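Local coordinates for protein adenosylmethionine-8-amino-7-oxononanoate aminotransferase (Methanocaldococcus jannaschii, PDB 6ZHK) that probably transfers an amino group from S-adenosyl-L-methionine to 8-amino-7-oxononanoate in biotin biosynthesis, using pyridoxal 5'-phosphate as cofactor, at residues C64-E76 / L350-I362. Sequence-based numbering, arbitrary orientation. Where two conformers were deposited one is given.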
loop_
_atom_site.group_PDB
_atom_site.type_symbol
_atom_site.label_atom_id
_atom_site.label_comp_id
_atom_site.label_asym_id
_atom_site.label_seq_id
_atom_site.Cartn_x
_atom_site.Cartn_y
_atom_site.Cartn_z
ATOM N N CYS A 64 -7.829 -12.969 4.573
ATOM C CA CYS A 64 -7.204 -12.236 5.679
ATOM C C CYS A 64 -7.851 -12.460 7.054
ATOM O O CYS A 64 -7.216 -12.181 8.090
ATOM C CB CYS A 64 -7.124 -10.743 5.367
ATOM S SG CYS A 64 -8.756 -9.953 5.272
ATOM N N ASN A 65 -9.138 -12.826 7.100
ATOM C CA ASN A 65 -9.811 -12.855 8.405
ATOM C C ASN A 65 -9.406 -14.139 9.139
ATOM O O ASN A 65 -9.561 -15.200 8.601
ATOM C CB ASN A 65 -11.317 -12.690 8.212
ATOM C CG ASN A 65 -12.049 -12.709 9.545
ATOM O OD1 ASN A 65 -12.139 -13.743 10.211
ATOM N ND2 ASN A 65 -12.377 -11.520 10.022
ATOM N N LEU A 66 -8.900 -14.056 10.366
ATOM C CA LEU A 66 -8.428 -15.279 11.012
ATOM C C LEU A 66 -9.449 -15.747 12.037
ATOM O O LEU A 66 -9.586 -16.931 12.247
ATOM C CB LEU A 66 -7.147 -14.972 11.788
ATOM C CG LEU A 66 -5.891 -14.653 10.949
ATOM C CD1 LEU A 66 -4.708 -14.547 11.871
ATOM C CD2 LEU A 66 -5.663 -15.704 9.854
ATOM N N PHE A 67 -10.019 -14.824 12.778
ATOM C CA PHE A 67 -10.708 -15.198 14.009
ATOM C C PHE A 67 -12.155 -14.708 14.053
ATOM O O PHE A 67 -12.752 -14.681 15.144
ATOM C CB PHE A 67 -9.942 -14.638 15.208
ATOM C CG PHE A 67 -8.571 -15.234 15.325
ATOM C CD1 PHE A 67 -8.396 -16.621 15.338
ATOM C CD2 PHE A 67 -7.461 -14.392 15.435
ATOM C CE1 PHE A 67 -7.125 -17.169 15.424
ATOM C CE2 PHE A 67 -6.192 -14.941 15.535
ATOM C CZ PHE A 67 -6.030 -16.320 15.557
ATOM N N GLY A 68 -12.697 -14.342 12.907
ATOM C CA GLY A 68 -14.081 -13.867 12.886
ATOM C C GLY A 68 -14.111 -12.343 12.866
ATOM O O GLY A 68 -13.043 -11.716 12.923
ATOM N N HIS A 69 -15.313 -11.773 12.817
ATOM C CA HIS A 69 -15.528 -10.354 12.638
ATOM C C HIS A 69 -15.878 -9.629 13.932
ATOM O O HIS A 69 -16.174 -8.418 13.880
ATOM C CB HIS A 69 -16.609 -10.112 11.571
ATOM C CG HIS A 69 -16.176 -10.555 10.223
ATOM N ND1 HIS A 69 -15.319 -9.767 9.421
ATOM C CD2 HIS A 69 -16.406 -11.706 9.549
ATOM C CE1 HIS A 69 -15.157 -10.389 8.275
ATOM N NE2 HIS A 69 -15.769 -11.597 8.340
ATOM N N SER A 70 -15.806 -10.323 15.078
ATOM C CA SER A 70 -16.130 -9.637 16.333
ATOM C C SER A 70 -15.194 -10.127 17.442
ATOM O O SER A 70 -15.589 -10.418 18.571
ATOM C CB SER A 70 -17.607 -9.839 16.675
ATOM O OG SER A 70 -17.845 -11.244 16.796
ATOM N N ARG A 71 -13.912 -10.197 17.117
ATOM C CA ARG A 71 -12.957 -10.745 18.060
ATOM C C ARG A 71 -12.531 -9.635 19.010
ATOM O O ARG A 71 -11.886 -8.690 18.588
ATOM C CB ARG A 71 -11.755 -11.355 17.335
ATOM C CG ARG A 71 -10.809 -12.056 18.293
ATOM C CD ARG A 71 -11.393 -13.409 18.636
ATOM N NE ARG A 71 -10.648 -13.856 19.805
ATOM C CZ ARG A 71 -10.357 -15.126 20.064
ATOM N NH1 ARG A 71 -10.748 -16.073 19.229
ATOM N NH2 ARG A 71 -9.679 -15.443 21.167
ATOM N N LYS A 72 -12.889 -9.758 20.306
ATOM C CA LYS A 72 -12.804 -8.619 21.219
ATOM C C LYS A 72 -11.376 -8.124 21.442
ATOM O O LYS A 72 -11.176 -6.910 21.518
ATOM C CB LYS A 72 -13.438 -8.917 22.589
ATOM C CG LYS A 72 -14.961 -9.040 22.556
ATOM N N GLU A 73 -10.406 -9.050 21.543
ATOM C CA GLU A 73 -9.046 -8.627 21.882
ATOM C C GLU A 73 -8.499 -7.670 20.810
ATOM O O GLU A 73 -7.743 -6.735 21.125
ATOM C CB GLU A 73 -8.099 -9.823 21.923
ATOM C CG GLU A 73 -8.396 -10.837 23.036
ATOM C CD GLU A 73 -9.289 -11.979 22.595
ATOM O OE1 GLU A 73 -10.181 -11.753 21.777
ATOM O OE2 GLU A 73 -9.058 -13.111 23.043
ATOM N N ILE A 74 -8.823 -7.954 19.541
ATOM C CA ILE A 74 -8.263 -7.174 18.458
ATOM C C ILE A 74 -8.985 -5.827 18.438
ATOM O O ILE A 74 -8.352 -4.773 18.300
ATOM C CB ILE A 74 -8.386 -7.914 17.101
ATOM C CG1 ILE A 74 -7.808 -9.330 17.182
ATOM C CG2 ILE A 74 -7.669 -7.128 16.015
ATOM C CD1 ILE A 74 -8.007 -10.096 15.862
ATOM N N ILE A 75 -10.324 -5.875 18.467
ATOM C CA ILE A 75 -11.117 -4.646 18.483
ATOM C C ILE A 75 -10.694 -3.776 19.667
ATOM O O ILE A 75 -10.417 -2.573 19.529
ATOM C CB ILE A 75 -12.647 -4.958 18.477
ATOM C CG1 ILE A 75 -13.131 -5.492 17.125
ATOM C CG2 ILE A 75 -13.513 -3.758 18.892
ATOM C CD1 ILE A 75 -14.427 -6.276 17.273
ATOM N N GLU A 76 -10.553 -4.367 20.852
ATOM C CA GLU A 76 -10.155 -3.587 22.026
ATOM C C GLU A 76 -8.732 -3.013 21.904
ATOM O O GLU A 76 -8.460 -1.916 22.394
ATOM C CB GLU A 76 -10.423 -4.373 23.331
ATOM C CG GLU A 76 -11.959 -4.534 23.587
ATOM C CD GLU A 76 -12.824 -3.260 23.550
ATOM O OE1 GLU A 76 -12.428 -2.287 24.233
ATOM O OE2 GLU A 76 -13.896 -3.224 22.834
ATOM N N LEU A 350 -0.466 -6.977 17.231
ATOM C CA LEU A 350 -0.053 -7.402 18.561
ATOM C C LEU A 350 -1.134 -8.263 19.183
ATOM O O LEU A 350 -0.828 -9.345 19.706
ATOM C CB LEU A 350 0.252 -6.181 19.450
ATOM C CG LEU A 350 1.607 -5.525 19.200
ATOM C CD1 LEU A 350 1.700 -4.174 19.927
ATOM C CD2 LEU A 350 2.765 -6.436 19.656
ATOM N N ALA A 351 -2.399 -7.789 19.096
ATOM C CA ALA A 351 -3.489 -8.578 19.659
ATOM C C ALA A 351 -3.590 -9.936 18.970
ATOM O O ALA A 351 -3.826 -10.951 19.641
ATOM C CB ALA A 351 -4.830 -7.881 19.575
ATOM N N THR A 352 -3.427 -9.930 17.632
ATOM C CA THR A 352 -3.502 -11.153 16.860
ATOM C C THR A 352 -2.491 -12.164 17.386
ATOM O O THR A 352 -2.855 -13.343 17.607
ATOM C CB THR A 352 -3.425 -10.909 15.350
ATOM O OG1 THR A 352 -4.530 -10.077 15.019
ATOM C CG2 THR A 352 -3.567 -12.160 14.494
ATOM N N LEU A 353 -1.228 -11.736 17.520
ATOM C CA LEU A 353 -0.203 -12.702 17.906
ATOM C C LEU A 353 -0.486 -13.215 19.307
ATOM O O LEU A 353 -0.171 -14.370 19.632
ATOM C CB LEU A 353 1.186 -12.076 17.874
ATOM C CG LEU A 353 1.716 -11.830 16.464
ATOM C CD1 LEU A 353 2.985 -10.978 16.488
ATOM C CD2 LEU A 353 1.939 -13.153 15.776
ATOM N N GLU A 354 -1.001 -12.329 20.139
ATOM C CA GLU A 354 -1.336 -12.714 21.513
ATOM C C GLU A 354 -2.392 -13.817 21.553
ATOM O O GLU A 354 -2.262 -14.752 22.350
ATOM C CB GLU A 354 -1.773 -11.492 22.328
ATOM C CG GLU A 354 -0.650 -10.821 23.088
ATOM C CD GLU A 354 -0.880 -9.349 23.421
ATOM O OE1 GLU A 354 -2.059 -8.898 23.400
ATOM O OE2 GLU A 354 0.132 -8.637 23.671
ATOM N N ILE A 355 -3.408 -13.730 20.669
ATOM C CA ILE A 355 -4.390 -14.792 20.528
ATOM C C ILE A 355 -3.680 -16.102 20.138
ATOM O O ILE A 355 -3.930 -17.139 20.779
ATOM C CB ILE A 355 -5.537 -14.436 19.569
ATOM C CG1 ILE A 355 -6.412 -13.327 20.135
ATOM C CG2 ILE A 355 -6.354 -15.690 19.228
ATOM C CD1 ILE A 355 -7.242 -12.625 19.107
ATOM N N PHE A 356 -2.721 -16.040 19.189
ATOM C CA PHE A 356 -2.034 -17.250 18.754
ATOM C C PHE A 356 -1.432 -18.017 19.922
ATOM O O PHE A 356 -1.572 -19.249 19.985
ATOM C CB PHE A 356 -0.959 -17.029 17.667
ATOM C CG PHE A 356 -1.553 -17.066 16.270
ATOM C CD1 PHE A 356 -1.674 -18.262 15.600
ATOM C CD2 PHE A 356 -2.065 -15.925 15.662
ATOM C CE1 PHE A 356 -2.212 -18.331 14.332
ATOM C CE2 PHE A 356 -2.622 -15.992 14.396
ATOM C CZ PHE A 356 -2.717 -17.198 13.731
ATOM N N GLU A 357 -0.736 -17.260 20.775
ATOM C CA GLU A 357 0.038 -17.782 21.871
ATOM C C GLU A 357 -0.877 -18.250 23.003
ATOM O O GLU A 357 -0.736 -19.380 23.485
ATOM C CB GLU A 357 0.984 -16.683 22.331
ATOM C CG GLU A 357 2.020 -17.212 23.293
ATOM C CD GLU A 357 3.156 -16.227 23.437
ATOM O OE1 GLU A 357 2.941 -15.209 24.125
ATOM O OE2 GLU A 357 4.231 -16.473 22.841
ATOM N N LYS A 358 -1.817 -17.385 23.406
ATOM C CA LYS A 358 -2.670 -17.653 24.560
ATOM C C LYS A 358 -3.717 -18.737 24.276
ATOM O O LYS A 358 -4.164 -19.390 25.219
ATOM C CB LYS A 358 -3.293 -16.352 25.084
ATOM N N GLU A 359 -4.151 -18.947 23.012
ATOM C CA GLU A 359 -5.201 -19.935 22.763
ATOM C C GLU A 359 -4.663 -21.170 22.034
ATOM O O GLU A 359 -5.438 -22.027 21.553
ATOM C CB GLU A 359 -6.423 -19.331 22.048
ATOM C CG GLU A 359 -7.011 -18.062 22.699
ATOM C CD GLU A 359 -7.177 -17.952 24.228
ATOM O OE1 GLU A 359 -7.303 -18.984 24.908
ATOM O OE2 GLU A 359 -7.212 -16.825 24.756
ATOM N N ASN A 360 -3.336 -21.246 21.878
ATOM C CA ASN A 360 -2.743 -22.424 21.278
ATOM C C ASN A 360 -3.403 -22.742 19.915
ATOM O O ASN A 360 -3.769 -23.882 19.594
ATOM C CB ASN A 360 -2.706 -23.545 22.322
ATOM C CG ASN A 360 -1.659 -24.621 22.094
ATOM O OD1 ASN A 360 -0.629 -24.412 21.441
ATOM N ND2 ASN A 360 -1.910 -25.800 22.639
ATOM N N VAL A 361 -3.473 -21.703 19.062
ATOM C CA VAL A 361 -4.212 -21.794 17.824
ATOM C C VAL A 361 -3.713 -22.907 16.901
ATOM O O VAL A 361 -4.530 -23.645 16.321
ATOM C CB VAL A 361 -4.249 -20.415 17.124
ATOM C CG1 VAL A 361 -4.890 -20.561 15.762
ATOM C CG2 VAL A 361 -5.039 -19.440 18.004
ATOM N N ILE A 362 -2.391 -22.989 16.685
ATOM C CA ILE A 362 -1.886 -23.907 15.668
ATOM C C ILE A 362 -2.164 -25.351 16.099
ATOM O O ILE A 362 -2.579 -26.150 15.260
ATOM C CB ILE A 362 -0.394 -23.654 15.342
ATOM C CG1 ILE A 362 -0.186 -22.218 14.837
ATOM C CG2 ILE A 362 0.230 -24.719 14.407
ATOM C CD1 ILE A 362 -0.974 -21.900 13.638
#
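I355 lays its CG2 methyl over one face of the F67 ring, a CH-pi contact with the carbon 3.9 Å from the ring centroid and 19° off its normal. L66 CB lies over the centre of the opposite face. The edge of F67 is turned toward the face of F356 in an offset edge-to-face pair, planes at 61°, with F67 CZ 3.6 Å from F356 CE2. L66 CD1 meets the rim of F356 near the ring plane and also touches T352 CG2. V361 CG2 reaches F67 CE1 obliquely from beyond the helix end.

The same I355 branches also serve R71. CG2 lies over one face of the guanidinium, and I355 CD1 comes within 3.7 Å of R71 NE. With CG anti to the backbone N (chi1 -174°) and a bend at chi2, R71 presents its NE side to E73 in a bidentate salt bridge, NE to OE1 at 2.9 Å and NH2 to OE2 at 3.1 Å. This pairing should fix the guanidinium's rotation. E359 brings a second carboxylate near R71 without forming a salt bridge.

The helices come closest, by CA atoms, at I74 and A351, where A351 CB packs 3.5 Å from E73 O. Nearby, I74 CD1 touches T352 OG1, which is hydrogen-bonded to A348 O.

Helix 72-76 runs roughly antiparallel to helix 350-358, with a closest axis approach of 8.6 Å. In this class-III aminotransferase of fold type I, the contact joins the start of helix 72-82 to the end of helix 343-358; the L66 side chain lies about 7 Å from that of K301, the predicted cofactor lysine, unmodified here. L353 turns away to pack on helix 96-108, while G68 O and R71 N are hydrogen-bonded to Y307 OH.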